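Glutathione S-transferase-like protein (Methylobacillus flagellatus, PDB 4GLT) binds glutathione and is probably a transferase of the glutathione S-transferase family. Local coordinates at residues F174-G186 / L204-F217. Residues are numbered along the deposited sequence; the frame is centred on the assembly and turned at random.
Sequences FSLADIAVGCMLG and LARHYAAMMKRASF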
loop_
_atom_site.group_PDB
_atom_site.type_symbol
_atom_site.label_atom_id
_atom_site.label_comp_id
_atom_site.label_asym_id
_atom_site.label_seq_id
_atom_site.Cartn_x
_atom_site.Cartn_y
_atom_site.Cartn_z
ATOM N N PHE A 174 9.697 14.331 14.293
ATOM C CA PHE A 174 8.783 14.453 13.199
ATOM C C PHE A 174 9.188 13.486 12.093
ATOM O O PHE A 174 10.299 13.545 11.577
ATOM C CB PHE A 174 8.797 15.895 12.705
ATOM C CG PHE A 174 7.847 16.147 11.585
ATOM C CD1 PHE A 174 6.508 16.344 11.843
ATOM C CD2 PHE A 174 8.295 16.185 10.276
ATOM C CE1 PHE A 174 5.620 16.562 10.805
ATOM C CE2 PHE A 174 7.417 16.417 9.231
ATOM C CZ PHE A 174 6.079 16.600 9.498
ATOM N N SER A 175 8.294 12.573 11.745
ATOM C CA SER A 175 8.603 11.627 10.695
ATOM C C SER A 175 7.438 11.452 9.735
ATOM O O SER A 175 6.375 12.061 9.893
ATOM C CB SER A 175 8.978 10.275 11.304
ATOM O OG SER A 175 7.913 9.772 12.088
ATOM N N LEU A 176 7.668 10.617 8.730
ATOM C CA LEU A 176 6.629 10.175 7.833
ATOM C C LEU A 176 5.376 9.800 8.632
ATOM O O LEU A 176 4.259 10.059 8.198
ATOM C CB LEU A 176 7.144 8.981 7.032
ATOM C CG LEU A 176 6.235 8.371 5.977
ATOM C CD1 LEU A 176 5.813 9.432 4.968
ATOM C CD2 LEU A 176 6.934 7.195 5.292
ATOM N N ALA A 177 5.561 9.202 9.809
ATOM C CA ALA A 177 4.418 8.801 10.626
ATOM C C ALA A 177 3.452 9.975 10.806
ATOM O O ALA A 177 2.298 9.939 10.365
ATOM C CB ALA A 177 4.888 8.287 11.976
ATOM N N ASP A 178 3.942 11.026 11.449
ATOM C CA ASP A 178 3.149 12.225 11.681
ATOM C C ASP A 178 2.485 12.759 10.417
ATOM O O ASP A 178 1.291 13.068 10.411
ATOM C CB ASP A 178 4.050 13.252 12.323
ATOM C CG ASP A 178 4.751 12.674 13.530
ATOM O OD1 ASP A 178 4.064 12.483 14.555
ATOM O OD2 ASP A 178 5.955 12.349 13.433
ATOM N N ILE A 179 3.247 12.851 9.340
ATOM C CA ILE A 179 2.673 13.331 8.102
ATOM C C ILE A 179 1.479 12.473 7.718
ATOM O O ILE A 179 0.432 12.985 7.314
ATOM C CB ILE A 179 3.700 13.319 6.963
ATOM C CG1 ILE A 179 4.844 14.288 7.281
ATOM C CG2 ILE A 179 3.029 13.677 5.649
ATOM C CD1 ILE A 179 5.861 14.418 6.169
ATOM N N ALA A 180 1.631 11.163 7.860
ATOM C CA ALA A 180 0.605 10.247 7.400
ATOM C C ALA A 180 -0.650 10.388 8.239
ATOM O O ALA A 180 -1.769 10.343 7.725
ATOM C CB ALA A 180 1.112 8.821 7.420
ATOM N N VAL A 181 -0.456 10.552 9.539
ATOM C CA VAL A 181 -1.570 10.742 10.449
ATOM C C VAL A 181 -2.289 12.069 10.188
ATOM O O VAL A 181 -3.499 12.172 10.364
ATOM C CB VAL A 181 -1.090 10.649 11.908
ATOM C CG1 VAL A 181 -2.111 11.241 12.865
ATOM C CG2 VAL A 181 -0.784 9.202 12.247
ATOM N N GLY A 182 -1.548 13.083 9.755
ATOM C CA GLY A 182 -2.160 14.366 9.403
ATOM C C GLY A 182 -3.035 14.256 8.160
ATOM O O GLY A 182 -4.210 14.626 8.163
ATOM N N CYS A 183 -2.457 13.747 7.085
ATOM C CA CYS A 183 -3.202 13.580 5.846
ATOM C C CYS A 183 -4.465 12.749 6.057
ATOM O O CYS A 183 -5.511 13.046 5.477
ATOM C CB CYS A 183 -2.296 12.986 4.765
ATOM S SG CYS A 183 -0.853 14.039 4.470
ATOM N N MET A 184 -4.357 11.719 6.895
ATOM C CA MET A 184 -5.488 10.868 7.275
ATOM C C MET A 184 -6.642 11.646 7.919
ATOM O O MET A 184 -7.782 11.597 7.438
ATOM C CB MET A 184 -5.026 9.771 8.254
ATOM C CG MET A 184 -6.185 8.963 8.827
ATOM S SD MET A 184 -5.784 8.075 10.341
ATOM C CE MET A 184 -5.286 9.421 11.409
ATOM N N LEU A 185 -6.337 12.328 9.026
ATOM C CA LEU A 185 -7.301 13.174 9.730
ATOM C C LEU A 185 -7.936 14.224 8.815
ATOM O O LEU A 185 -9.158 14.425 8.818
ATOM C CB LEU A 185 -6.611 13.870 10.893
ATOM C CG LEU A 185 -5.981 12.919 11.919
ATOM C CD1 LEU A 185 -4.939 13.619 12.774
ATOM C CD2 LEU A 185 -7.055 12.280 12.788
ATOM N N GLY A 186 -7.099 14.900 8.038
ATOM C CA GLY A 186 -7.583 15.911 7.113
ATOM C C GLY A 186 -8.550 15.279 6.138
ATOM O O GLY A 186 -9.529 15.897 5.729
ATOM N N LEU A 204 -4.946 12.951 19.433
ATOM C CA LEU A 204 -4.915 13.115 17.985
ATOM C C LEU A 204 -5.179 14.564 17.586
ATOM O O LEU A 204 -4.484 15.115 16.738
ATOM C CB LEU A 204 -5.918 12.180 17.303
ATOM C CG LEU A 204 -5.543 10.704 17.101
ATOM C CD1 LEU A 204 -6.535 10.014 16.166
ATOM C CD2 LEU A 204 -4.131 10.567 16.553
ATOM N N ALA A 205 -6.182 15.177 18.205
ATOM C CA ALA A 205 -6.490 16.580 17.951
ATOM C C ALA A 205 -5.292 17.471 18.292
ATOM O O ALA A 205 -4.981 18.410 17.558
ATOM C CB ALA A 205 -7.721 17.005 18.737
ATOM N N ARG A 206 -4.622 17.169 19.402
ATOM C CA ARG A 206 -3.374 17.845 19.760
ATOM C C ARG A 206 -2.287 17.669 18.701
ATOM O O ARG A 206 -1.555 18.608 18.378
ATOM C CB ARG A 206 -2.846 17.325 21.090
ATOM C CG ARG A 206 -1.357 17.582 21.278
ATOM C CD ARG A 206 -0.947 17.473 22.743
ATOM N NE ARG A 206 -1.324 16.182 23.313
ATOM C CZ ARG A 206 -0.646 15.054 23.119
ATOM N NH1 ARG A 206 0.449 15.055 22.366
ATOM N NH2 ARG A 206 -1.063 13.922 23.673
ATOM N N HIS A 207 -2.168 16.451 18.182
ATOM C CA HIS A 207 -1.208 16.164 17.131
ATOM C C HIS A 207 -1.594 16.968 15.898
ATOM O O HIS A 207 -0.757 17.621 15.280
ATOM C CB HIS A 207 -1.214 14.669 16.815
ATOM C CG HIS A 207 -0.143 14.242 15.854
ATOM N ND1 HIS A 207 -0.304 14.288 14.483
ATOM C CD2 HIS A 207 1.098 13.744 16.071
ATOM C CE1 HIS A 207 0.793 13.840 13.899
ATOM N NE2 HIS A 207 1.663 13.510 14.841
ATOM N N TYR A 208 -2.876 16.916 15.554
ATOM C CA TYR A 208 -3.400 17.624 14.394
ATOM C C TYR A 208 -3.157 19.116 14.542
ATOM O O TYR A 208 -2.930 19.827 13.560
ATOM C CB TYR A 208 -4.898 17.354 14.239
ATOM C CG TYR A 208 -5.462 17.797 12.909
ATOM C CD1 TYR A 208 -5.025 17.222 11.724
ATOM C CD2 TYR A 208 -6.438 18.780 12.837
ATOM C CE1 TYR A 208 -5.541 17.619 10.502
ATOM C CE2 TYR A 208 -6.960 19.184 11.621
ATOM C CZ TYR A 208 -6.507 18.601 10.456
ATOM O OH TYR A 208 -7.024 18.997 9.243
ATOM N N ALA A 209 -3.208 19.584 15.784
ATOM C CA ALA A 209 -2.913 20.974 16.082
ATOM C C ALA A 209 -1.490 21.306 15.651
ATOM O O ALA A 209 -1.280 22.175 14.806
ATOM C CB ALA A 209 -3.102 21.251 17.563
ATOM N N ALA A 210 -0.515 20.610 16.234
ATOM C CA ALA A 210 0.881 20.761 15.830
ATOM C C ALA A 210 1.052 20.751 14.302
ATOM O O ALA A 210 1.732 21.604 13.742
ATOM C CB ALA A 210 1.730 19.671 16.463
ATOM N N MET A 211 0.439 19.774 13.639
ATOM C CA MET A 211 0.529 19.634 12.181
ATOM C C MET A 211 -0.037 20.829 11.413
ATOM O O MET A 211 0.556 21.299 10.442
ATOM C CB MET A 211 -0.190 18.359 11.727
ATOM C CG MET A 211 0.410 17.071 12.271
ATOM S SD MET A 211 2.081 16.770 11.669
ATOM C CE MET A 211 1.823 16.966 9.910
ATOM N N MET A 212 -1.204 21.302 11.834
ATOM C CA MET A 212 -1.824 22.466 11.212
ATOM C C MET A 212 -0.934 23.704 11.252
ATOM O O MET A 212 -1.204 24.692 10.566
ATOM C CB MET A 212 -3.153 22.781 11.895
ATOM C CG MET A 212 -4.317 21.966 11.375
ATOM S SD MET A 212 -4.469 22.199 9.601
ATOM C CE MET A 212 -6.224 21.907 9.373
ATOM N N LYS A 213 0.118 23.652 12.063
ATOM C CA LYS A 213 1.019 24.795 12.214
ATOM C C LYS A 213 2.190 24.774 11.230
ATOM O O LYS A 213 3.035 25.668 11.243
ATOM C CB LYS A 213 1.537 24.891 13.655
ATOM C CG LYS A 213 0.482 25.281 14.680
ATOM C CD LYS A 213 1.012 25.121 16.100
ATOM C CE LYS A 213 -0.091 25.310 17.130
ATOM N NZ LYS A 213 -0.694 26.673 17.063
ATOM N N ARG A 214 2.204 23.790 10.344
ATOM C CA ARG A 214 3.253 23.692 9.346
ATOM C C ARG A 214 2.738 24.101 7.979
ATOM O O ARG A 214 1.710 23.626 7.529
ATOM C CB ARG A 214 3.793 22.273 9.272
ATOM C CG ARG A 214 4.366 21.755 10.557
ATOM C CD ARG A 214 5.183 20.514 10.315
ATOM N NE ARG A 214 5.997 20.196 11.474
ATOM C CZ ARG A 214 7.316 20.094 11.460
ATOM N NH1 ARG A 214 7.986 20.272 10.342
ATOM N NH2 ARG A 214 7.965 19.806 12.569
ATOM N N ALA A 215 3.460 24.993 7.320
ATOM C CA ALA A 215 3.076 25.415 5.989
ATOM C C ALA A 215 2.934 24.186 5.102
ATOM O O ALA A 215 1.925 24.013 4.415
ATOM C CB ALA A 215 4.103 26.381 5.422
ATOM N N SER A 216 3.946 23.323 5.125
ATOM C CA SER A 216 3.894 22.094 4.343
ATOM C C SER A 216 2.504 21.508 4.476
ATOM O O SER A 216 1.793 21.314 3.487
ATOM C CB SER A 216 4.919 21.085 4.855
ATOM O OG SER A 216 4.785 20.901 6.256
ATOM N N PHE A 217 2.114 21.232 5.715
ATOM C CA PHE A 217 0.819 20.626 5.972
ATOM C C PHE A 217 -0.342 21.543 5.597
ATOM O O PHE A 217 -1.155 21.196 4.742
ATOM C CB PHE A 217 0.695 20.169 7.426
ATOM C CG PHE A 217 -0.539 19.369 7.684
ATOM C CD1 PHE A 217 -0.751 18.177 7.010
ATOM C CD2 PHE A 217 -1.496 19.811 8.579
ATOM C CE1 PHE A 217 -1.893 17.433 7.226
ATOM C CE2 PHE A 217 -2.643 19.072 8.799
ATOM C CZ PHE A 217 -2.844 17.883 8.120
#
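Leu204 meets segment 174-186 with its methyl CD1, which lies 4.1 Å from Leu185 CD2, while its CD2 faces Val181 CG1. One turn on, His207 sends its ring, with CG anti to the backbone N (chi1 -173°), straight at Asp178: NE2 donates to OD1 over 2.6 Å, nearly linear and in the imidazole plane, using the anti lone pair of OD1. Carboxylate and ring are almost coplanar, and Val181 CG1 packs obliquely on the imidazole. Asp178 OD2 takes Ser175 N at 2.9 Å, closing a capping box at the start of helix 176-191, and Asp178 OD1 also accepts from Cys169 N, so three N-H groups hold the carboxylate. Tyr208 slides along Leu185, its CD1 3.8 Å from Leu185 CD1, and its CA comes within 6.1 Å of Gly182 CA. Met211, bent at chi2 and chi3, sets SD at the edge of the Phe174 ring, 3.6 Å from CE1, a Met-aromatic contact. Arg214 lays its guanidinium flat over a face of that ring, planes 8° apart, a cation-pi stack in which Arg214 CZ lies 3.9 Å from the centroid of the Phe174 ring; Arg214 NH1 also forms a salt bridge with Glu43 OE1. Phe217 brings CE1 to 3.5 Å from Gly182 C, against helix backbone bare of a side chain. Within the all-helical C-terminal GST domain, segments 176-186 and 204-212 cross at -102°; helix 176-191 runs on to glutathione-binding Tyr187 and Arg191, helix 142-162 packs on Val181 and Leu204, helix 106-133 on Leu176, and helix 32-44 of the thioredoxin-like N-terminal domain on Phe174 and Ile179.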